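Local atomic coordinates of secreted protein (Streptomyces lividans TK24, PDB entry 5LXZ), a protein that probably works as a copper-radical oxidase of the galactose oxidase type, with one mononuclear copper at its catalytic site. Residues Asn27-Ala32 and Asn459-Ser464; Arg246-Leu251 and Ser546-Asp551. The protein carries 1 engineered substitution. All coordinates share one frame; numbering follows the deposited sequence. Where two conformers were deposited one is given.

In the fold
Both contacts are buried near the middle of the chain, and both reach the copper site of the propeller-like core. Contact 1 (27-32 with 459-464) joins the residues just ahead of strands 30-33 and 462-466, which belong to different sheets. Contact 2 (246-251 with 546-551) sets Tyr248, ahead of strand 250-253, against His548 in the turn after strand 545-547. Strands 30-33 and 545-547 are neighbours in one sheet, and Ala31 O lies 2.8 Å from Ser546 N in a probable hydrogen bond. The chemistry differs. In contact 1 a hydrocarbon side chain packs on a metal-binding imidazole and a water bridges two carbonyls. In contact 2 the metal itself joins the two segments. Copper and water 2 belong to both.

Contact 1: Asn27-Ala32 and Asn459-Ser464; sequences NTIHAA and NYHSGS. With CU (copper (II) ion), chain B.
Ile29 lies over one face of the imidazole of His461. Its CG2 comes within 3.7 Å of His461 CD2, an off-centre CH-pi contact. Ile29 CD1 reaches the same face near the rim, 4.0 Å from His461 ND1. CG2 is set anti to the backbone N and CG1 beside it (chi1 -64°), and the extended chi2 of 167° then carries CD1 out toward ND1. Tyr460 takes the opposite face, where its CE2 is 3.2 Å above the imidazole plane of His461. The ring is therefore sandwiched between an aliphatic and an aromatic side chain. Were Ile29 cut back to an alanine, one face of the imidazole would probably lose its hydrocarbon cover, leaving the bonds of NE2 and ND1 to hold the ring. His461 NE2 binds the copper at 2.0 Å, and its ND1 is hydrogen-bonded to Asp478. Tyr460 OH stands farther off, 2.8 Å from the copper. Such a distant tyrosine is consistent with the axial ligand of galactose oxidase.

The fold brings these groups together as neighbouring blades of a beta-propeller. Strand 30-33 belongs to one blade and strand 462-466 to another. Ile29 and His30 both face Val42, which makes a classic beta bulge where strand 30-33 begins. Here the blades are joined by water 1, which donates to Ile29 O at 2.7 Å and to Ser462 O at 2.8 Å. Ile29 O also accepts a hydrogen bond from Thr547 OG1, so two donors hold it. Thr28 O is buried nearby without a polar partner. In the turn that carries the histidine, Ser462 OG donates to Asn459 O at 2.8 Å, from above the carbonyl plane. The OD1 of Asn459 in turn takes the backbone N-H of Tyr460.

Contact 2: Arg246-Leu251 and Ser546-Asp551; sequences RAYPTL and STHVTD. Engineered in segment 246-251: Ala247 (natural residue Trp). With CU (copper (II) ion), chain B; EDO (1,2-ethanediol), chain P.
The copper site at the axis of the propeller is where Tyr248 and His548 meet. Tyr248 comes from the Kelch region. His548 sits in a type I' turn, Thr547 to Thr550, of the C-terminal domain, as in the hairpin that galactose oxidase sends into its propeller. Tyr248 was modelled in two conformers, and the geometry is that of one. Tyr248 OH and His548 NE2 each bind the copper at 2.1 Å. Tyr248 OH and His548 NE2 are 3.2 Å apart, as fellow ligands and not as a hydrogen bond. The rings meet obliquely, planes at 62°, with His548 CD2 over one face of the phenol. Tyr248 OH lies at the imidazole edge, near its plane.

His548 ND1 donates to Thr547 OG1 in the ring plane at 2.8 Å, with a fairly straight 158° angle. Thr547 OG1 itself donates to Ile29 O. Thr550 OG1 closes back on His548 O at 2.8 Å. The engineered Ala247 precedes Tyr248, whose OH is also hydrogen-bonded to Tyr460. The bond of ND1 to Thr547 is consistent with NE2 facing copper. The copper thus joins two domains, and water 2, bound to it at 2.2 Å, probably marks where a substrate would bind.

Contact 1: Asn27-Ala32 and Asn459-Ser464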
loop_
_atom_site.group_PDB
_atom_site.type_symbol
_atom_site.label_atom_id
_atom_site.label_comp_id
_atom_site.label_asym_id
_atom_site.label_seq_id
_atom_site.Cartn_x
_atom_site.Cartn_y
_atom_site.Cartn_z
ATOM N N ASN A 27 8.681 -4.217 -14.338
ATOM C CA ASN A 27 8.897 -3.830 -12.946
ATOM C C ASN A 27 7.554 -3.842 -12.210
ATOM O O ASN A 27 6.927 -2.803 -12.078
ATOM C CB ASN A 27 9.523 -2.456 -12.844
ATOM C CG ASN A 27 10.896 -2.366 -13.504
ATOM O OD1 ASN A 27 11.481 -3.371 -13.910
ATOM N ND2 ASN A 27 11.411 -1.161 -13.564
ATOM N N THR A 28 7.133 -5.015 -11.766
ATOM C CA THR A 28 5.841 -5.116 -11.093
ATOM C C THR A 28 5.878 -4.393 -9.753
ATOM O O THR A 28 6.663 -4.728 -8.865
ATOM C CB THR A 28 5.440 -6.590 -10.853
ATOM O OG1 THR A 28 5.449 -7.276 -12.106
ATOM C CG2 THR A 28 4.053 -6.675 -10.220
ATOM N N ILE A 29 4.973 -3.453 -9.585
ATOM C CA ILE A 29 4.865 -2.644 -8.361
ATOM C C ILE A 29 3.515 -2.864 -7.646
ATOM O O ILE A 29 3.419 -2.631 -6.444
ATOM C CB ILE A 29 5.113 -1.157 -8.660
ATOM C CG1 ILE A 29 6.573 -1.013 -9.150
ATOM C CG2 ILE A 29 4.865 -0.261 -7.468
ATOM C CD1 ILE A 29 6.861 0.327 -9.762
ATOM N N HIS A 30 2.504 -3.376 -8.338
ATOM C CA HIS A 30 1.221 -3.707 -7.763
ATOM C C HIS A 30 0.869 -5.080 -8.247
ATOM O O HIS A 30 1.092 -5.399 -9.432
ATOM C CB HIS A 30 0.144 -2.768 -8.328
ATOM C CG HIS A 30 0.434 -1.316 -8.189
ATOM N ND1 HIS A 30 -0.226 -0.497 -7.296
ATOM C CD2 HIS A 30 1.324 -0.521 -8.820
ATOM C CE1 HIS A 30 0.240 0.738 -7.393
ATOM N NE2 HIS A 30 1.204 0.740 -8.283
ATOM N N ALA A 31 0.211 -5.865 -7.418
ATOM C CA ALA A 31 -0.387 -7.085 -7.895
ATOM C C ALA A 31 -1.683 -7.362 -7.185
ATOM O O ALA A 31 -1.874 -6.947 -6.026
ATOM C CB ALA A 31 0.556 -8.250 -7.767
ATOM N N ALA A 32 -2.572 -8.040 -7.877
ATOM C CA ALA A 32 -3.847 -8.412 -7.299
ATOM C C ALA A 32 -4.251 -9.783 -7.803
ATOM O O ALA A 32 -4.179 -10.040 -8.995
ATOM C CB ALA A 32 -4.915 -7.399 -7.657
ATOM N N ASN A 459 12.567 -4.957 -0.949
ATOM C CA ASN A 459 12.462 -3.735 -0.151
ATOM C C ASN A 459 11.329 -2.895 -0.721
ATOM O O ASN A 459 10.210 -3.415 -0.812
ATOM C CB ASN A 459 13.830 -3.053 0.135
ATOM C CG ASN A 459 14.556 -2.527 -1.103
ATOM O OD1 ASN A 459 14.229 -1.465 -1.648
ATOM N ND2 ASN A 459 15.590 -3.264 -1.542
ATOM N N TYR A 460 11.589 -1.648 -1.063
ATOM C CA TYR A 460 10.600 -0.740 -1.687
ATOM C C TYR A 460 10.013 -1.342 -2.931
ATOM O O TYR A 460 10.688 -2.059 -3.667
ATOM C CB TYR A 460 11.375 0.531 -2.047
ATOM C CG TYR A 460 10.624 1.688 -2.572
ATOM C CD1 TYR A 460 9.534 2.159 -1.881
ATOM C CD2 TYR A 460 11.068 2.355 -3.694
ATOM C CE1 TYR A 460 8.873 3.289 -2.322
ATOM C CE2 TYR A 460 10.389 3.493 -4.155
ATOM C CZ TYR A 460 9.305 3.916 -3.448
ATOM O OH TYR A 460 8.624 5.041 -3.886
ATOM N N HIS A 461 8.716 -1.099 -3.165
ATOM C CA HIS A 461 8.056 -1.553 -4.389
ATOM C C HIS A 461 8.031 -3.062 -4.517
ATOM O O HIS A 461 8.268 -3.578 -5.619
ATOM C CB HIS A 461 8.679 -0.916 -5.624
ATOM C CG HIS A 461 8.358 0.535 -5.791
ATOM N ND1 HIS A 461 9.066 1.357 -6.636
ATOM C CD2 HIS A 461 7.366 1.296 -5.266
ATOM C CE1 HIS A 461 8.552 2.567 -6.610
ATOM N NE2 HIS A 461 7.517 2.556 -5.800
ATOM N N SER A 462 7.680 -3.737 -3.427
ATOM C CA SER A 462 7.512 -5.186 -3.380
ATOM C C SER A 462 6.122 -5.534 -2.935
ATOM O O SER A 462 5.269 -4.636 -2.652
ATOM C CB SER A 462 8.523 -5.817 -2.418
ATOM O OG SER A 462 9.834 -5.442 -2.731
ATOM N N GLY A 463 5.826 -6.843 -2.896
ATOM C CA GLY A 463 4.586 -7.269 -2.305
ATOM C C GLY A 463 4.437 -8.765 -2.346
ATOM O O GLY A 463 5.345 -9.455 -2.810
ATOM N N SER A 464 3.295 -9.251 -1.861
ATOM C CA SER A 464 3.034 -10.678 -1.793
ATOM C C SER A 464 1.558 -10.944 -1.928
ATOM O O SER A 464 0.716 -10.131 -1.498
ATOM C CB SER A 464 3.602 -11.312 -0.535
ATOM O OG SER A 464 2.976 -10.840 0.639
HETATM CU CU CU B . 6.329 4.088 -5.210
HETATM O O HOH W 1 4.864 -2.251 -4.146
HETATM O O HOH W 2 7.402 5.667 -6.272
#

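Contact 2: Arg246-Leu251 and Ser546-Asp551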
loop_
_atom_site.group_PDB
_atom_site.type_symbol
_atom_site.label_atom_id
_atom_site.label_comp_id
_atom_site.label_asym_id
_atom_site.label_seq_id
_atom_site.Cartn_x
_atom_site.Cartn_y
_atom_site.Cartn_z
ATOM N N ARG A 246 -4.275 12.195 -7.893
ATOM C CA ARG A 246 -3.698 11.501 -6.747
ATOM C C ARG A 246 -2.665 10.491 -7.195
ATOM O O ARG A 246 -2.999 9.511 -7.831
ATOM C CB ARG A 246 -4.770 10.769 -5.929
ATOM C CG ARG A 246 -5.974 11.611 -5.503
ATOM C CD ARG A 246 -6.971 10.668 -4.815
ATOM N NE ARG A 246 -8.213 11.366 -4.572
ATOM C CZ ARG A 246 -8.498 12.087 -3.484
ATOM N NH1 ARG A 246 -7.691 12.159 -2.456
ATOM N NH2 ARG A 246 -9.651 12.746 -3.381
ATOM N N ALA A 247 -1.406 10.744 -6.847
ATOM C CA ALA A 247 -0.377 9.724 -6.816
ATOM C C ALA A 247 -0.335 9.182 -5.412
ATOM O O ALA A 247 -0.151 9.931 -4.449
ATOM C CB ALA A 247 1.005 10.267 -7.191
ATOM N N TYR A 248 -0.486 7.862 -5.283
ATOM C CA TYR A 248 -0.413 7.127 -4.006
ATOM C C TYR A 248 -1.650 7.284 -3.104
ATOM O O TYR A 248 -1.542 7.432 -1.877
ATOM C CB TYR A 248 0.812 7.502 -3.186
ATOM C CG TYR A 248 2.142 7.097 -3.675
ATOM C CD1 TYR A 248 2.342 6.444 -4.887
ATOM C CD2 TYR A 248 3.218 7.325 -2.840
ATOM C CE1 TYR A 248 3.616 6.081 -5.262
ATOM C CE2 TYR A 248 4.470 6.988 -3.221
ATOM C CZ TYR A 248 4.666 6.367 -4.414
ATOM O OH TYR A 248 5.956 6.045 -4.687
ATOM N N PRO A 249 -2.857 7.240 -3.666
ATOM C CA PRO A 249 -4.032 7.237 -2.808
ATOM C C PRO A 249 -4.327 5.826 -2.227
ATOM O O PRO A 249 -3.955 4.803 -2.826
ATOM C CB PRO A 249 -5.131 7.638 -3.768
ATOM C CG PRO A 249 -4.762 6.930 -4.999
ATOM C CD PRO A 249 -3.242 7.011 -5.066
ATOM N N THR A 250 -5.017 5.803 -1.082
ATOM C CA THR A 250 -5.670 4.556 -0.678
ATOM C C THR A 250 -7.094 4.562 -1.145
ATOM O O THR A 250 -7.788 5.560 -0.979
ATOM C CB THR A 250 -5.608 4.377 0.841
ATOM O OG1 THR A 250 -4.267 3.978 1.152
ATOM C CG2 THR A 250 -6.536 3.301 1.361
ATOM N N LEU A 251 -7.514 3.421 -1.710
ATOM C CA LEU A 251 -8.916 3.144 -2.000
ATOM C C LEU A 251 -9.384 2.069 -1.052
ATOM O O LEU A 251 -8.731 1.021 -0.965
ATOM C CB LEU A 251 -9.050 2.649 -3.429
ATOM C CG LEU A 251 -9.281 3.723 -4.499
ATOM C CD1 LEU A 251 -8.275 4.800 -4.540
ATOM C CD2 LEU A 251 -9.390 3.009 -5.860
ATOM N N SER A 546 -1.995 -5.725 -3.477
ATOM C CA SER A 546 -0.870 -5.327 -2.693
ATOM C C SER A 546 -0.011 -4.328 -3.448
ATOM O O SER A 546 0.391 -4.586 -4.584
ATOM C CB SER A 546 -0.059 -6.580 -2.371
ATOM O OG SER A 546 1.088 -6.288 -1.555
ATOM N N THR A 547 0.364 -3.251 -2.777
ATOM C CA THR A 547 1.358 -2.307 -3.276
ATOM C C THR A 547 1.865 -1.464 -2.126
ATOM O O THR A 547 1.150 -1.228 -1.178
ATOM C CB THR A 547 0.795 -1.340 -4.356
ATOM O OG1 THR A 547 1.869 -0.690 -5.039
ATOM C CG2 THR A 547 -0.157 -0.239 -3.792
ATOM N N HIS A 548 3.129 -1.071 -2.200
ATOM C CA HIS A 548 3.727 -0.183 -1.233
ATOM C C HIS A 548 3.401 -0.573 0.188
ATOM O O HIS A 548 3.060 0.264 1.006
ATOM C CB HIS A 548 3.321 1.286 -1.498
ATOM C CG HIS A 548 3.825 1.859 -2.781
ATOM N ND1 HIS A 548 3.345 1.500 -4.010
ATOM C CD2 HIS A 548 4.723 2.853 -3.015
ATOM C CE1 HIS A 548 3.883 2.248 -4.939
ATOM N NE2 HIS A 548 4.750 3.055 -4.354
ATOM N N VAL A 549 3.595 -1.852 0.525
ATOM C CA VAL A 549 3.470 -2.327 1.878
ATOM C C VAL A 549 2.044 -2.194 2.425
ATOM O O VAL A 549 1.844 -2.134 3.642
ATOM C CB VAL A 549 4.486 -1.666 2.866
ATOM C CG1 VAL A 549 4.853 -2.659 3.954
ATOM C CG2 VAL A 549 5.761 -1.202 2.176
ATOM N N THR A 550 1.070 -2.161 1.513
ATOM C CA THR A 550 -0.303 -1.806 1.841
ATOM C C THR A 550 -1.226 -2.794 1.141
ATOM O O THR A 550 -1.146 -2.942 -0.083
ATOM C CB THR A 550 -0.607 -0.366 1.364
ATOM O OG1 THR A 550 0.388 0.511 1.901
ATOM C CG2 THR A 550 -1.989 0.133 1.850
ATOM N N ASP A 551 -2.144 -3.376 1.886
ATOM C CA ASP A 551 -3.151 -4.278 1.337
ATOM C C ASP A 551 -4.377 -4.188 2.204
ATOM O O ASP A 551 -4.460 -4.797 3.248
ATOM C CB ASP A 551 -2.563 -5.677 1.313
ATOM C CG ASP A 551 -3.466 -6.720 0.745
ATOM O OD1 ASP A 551 -4.656 -6.475 0.437
ATOM O OD2 ASP A 551 -2.901 -7.852 0.600
HETATM CU CU CU B . 6.329 4.088 -5.210
HETATM C C1 EDO P . -3.585 1.036 -1.950
HETATM O O1 EDO P . -3.732 0.381 -3.222
HETATM C C2 EDO P . -4.825 0.843 -1.153
HETATM O O2 EDO P . -5.868 1.095 -2.101
HETATM O O HOH W 2 7.402 5.667 -6.272
#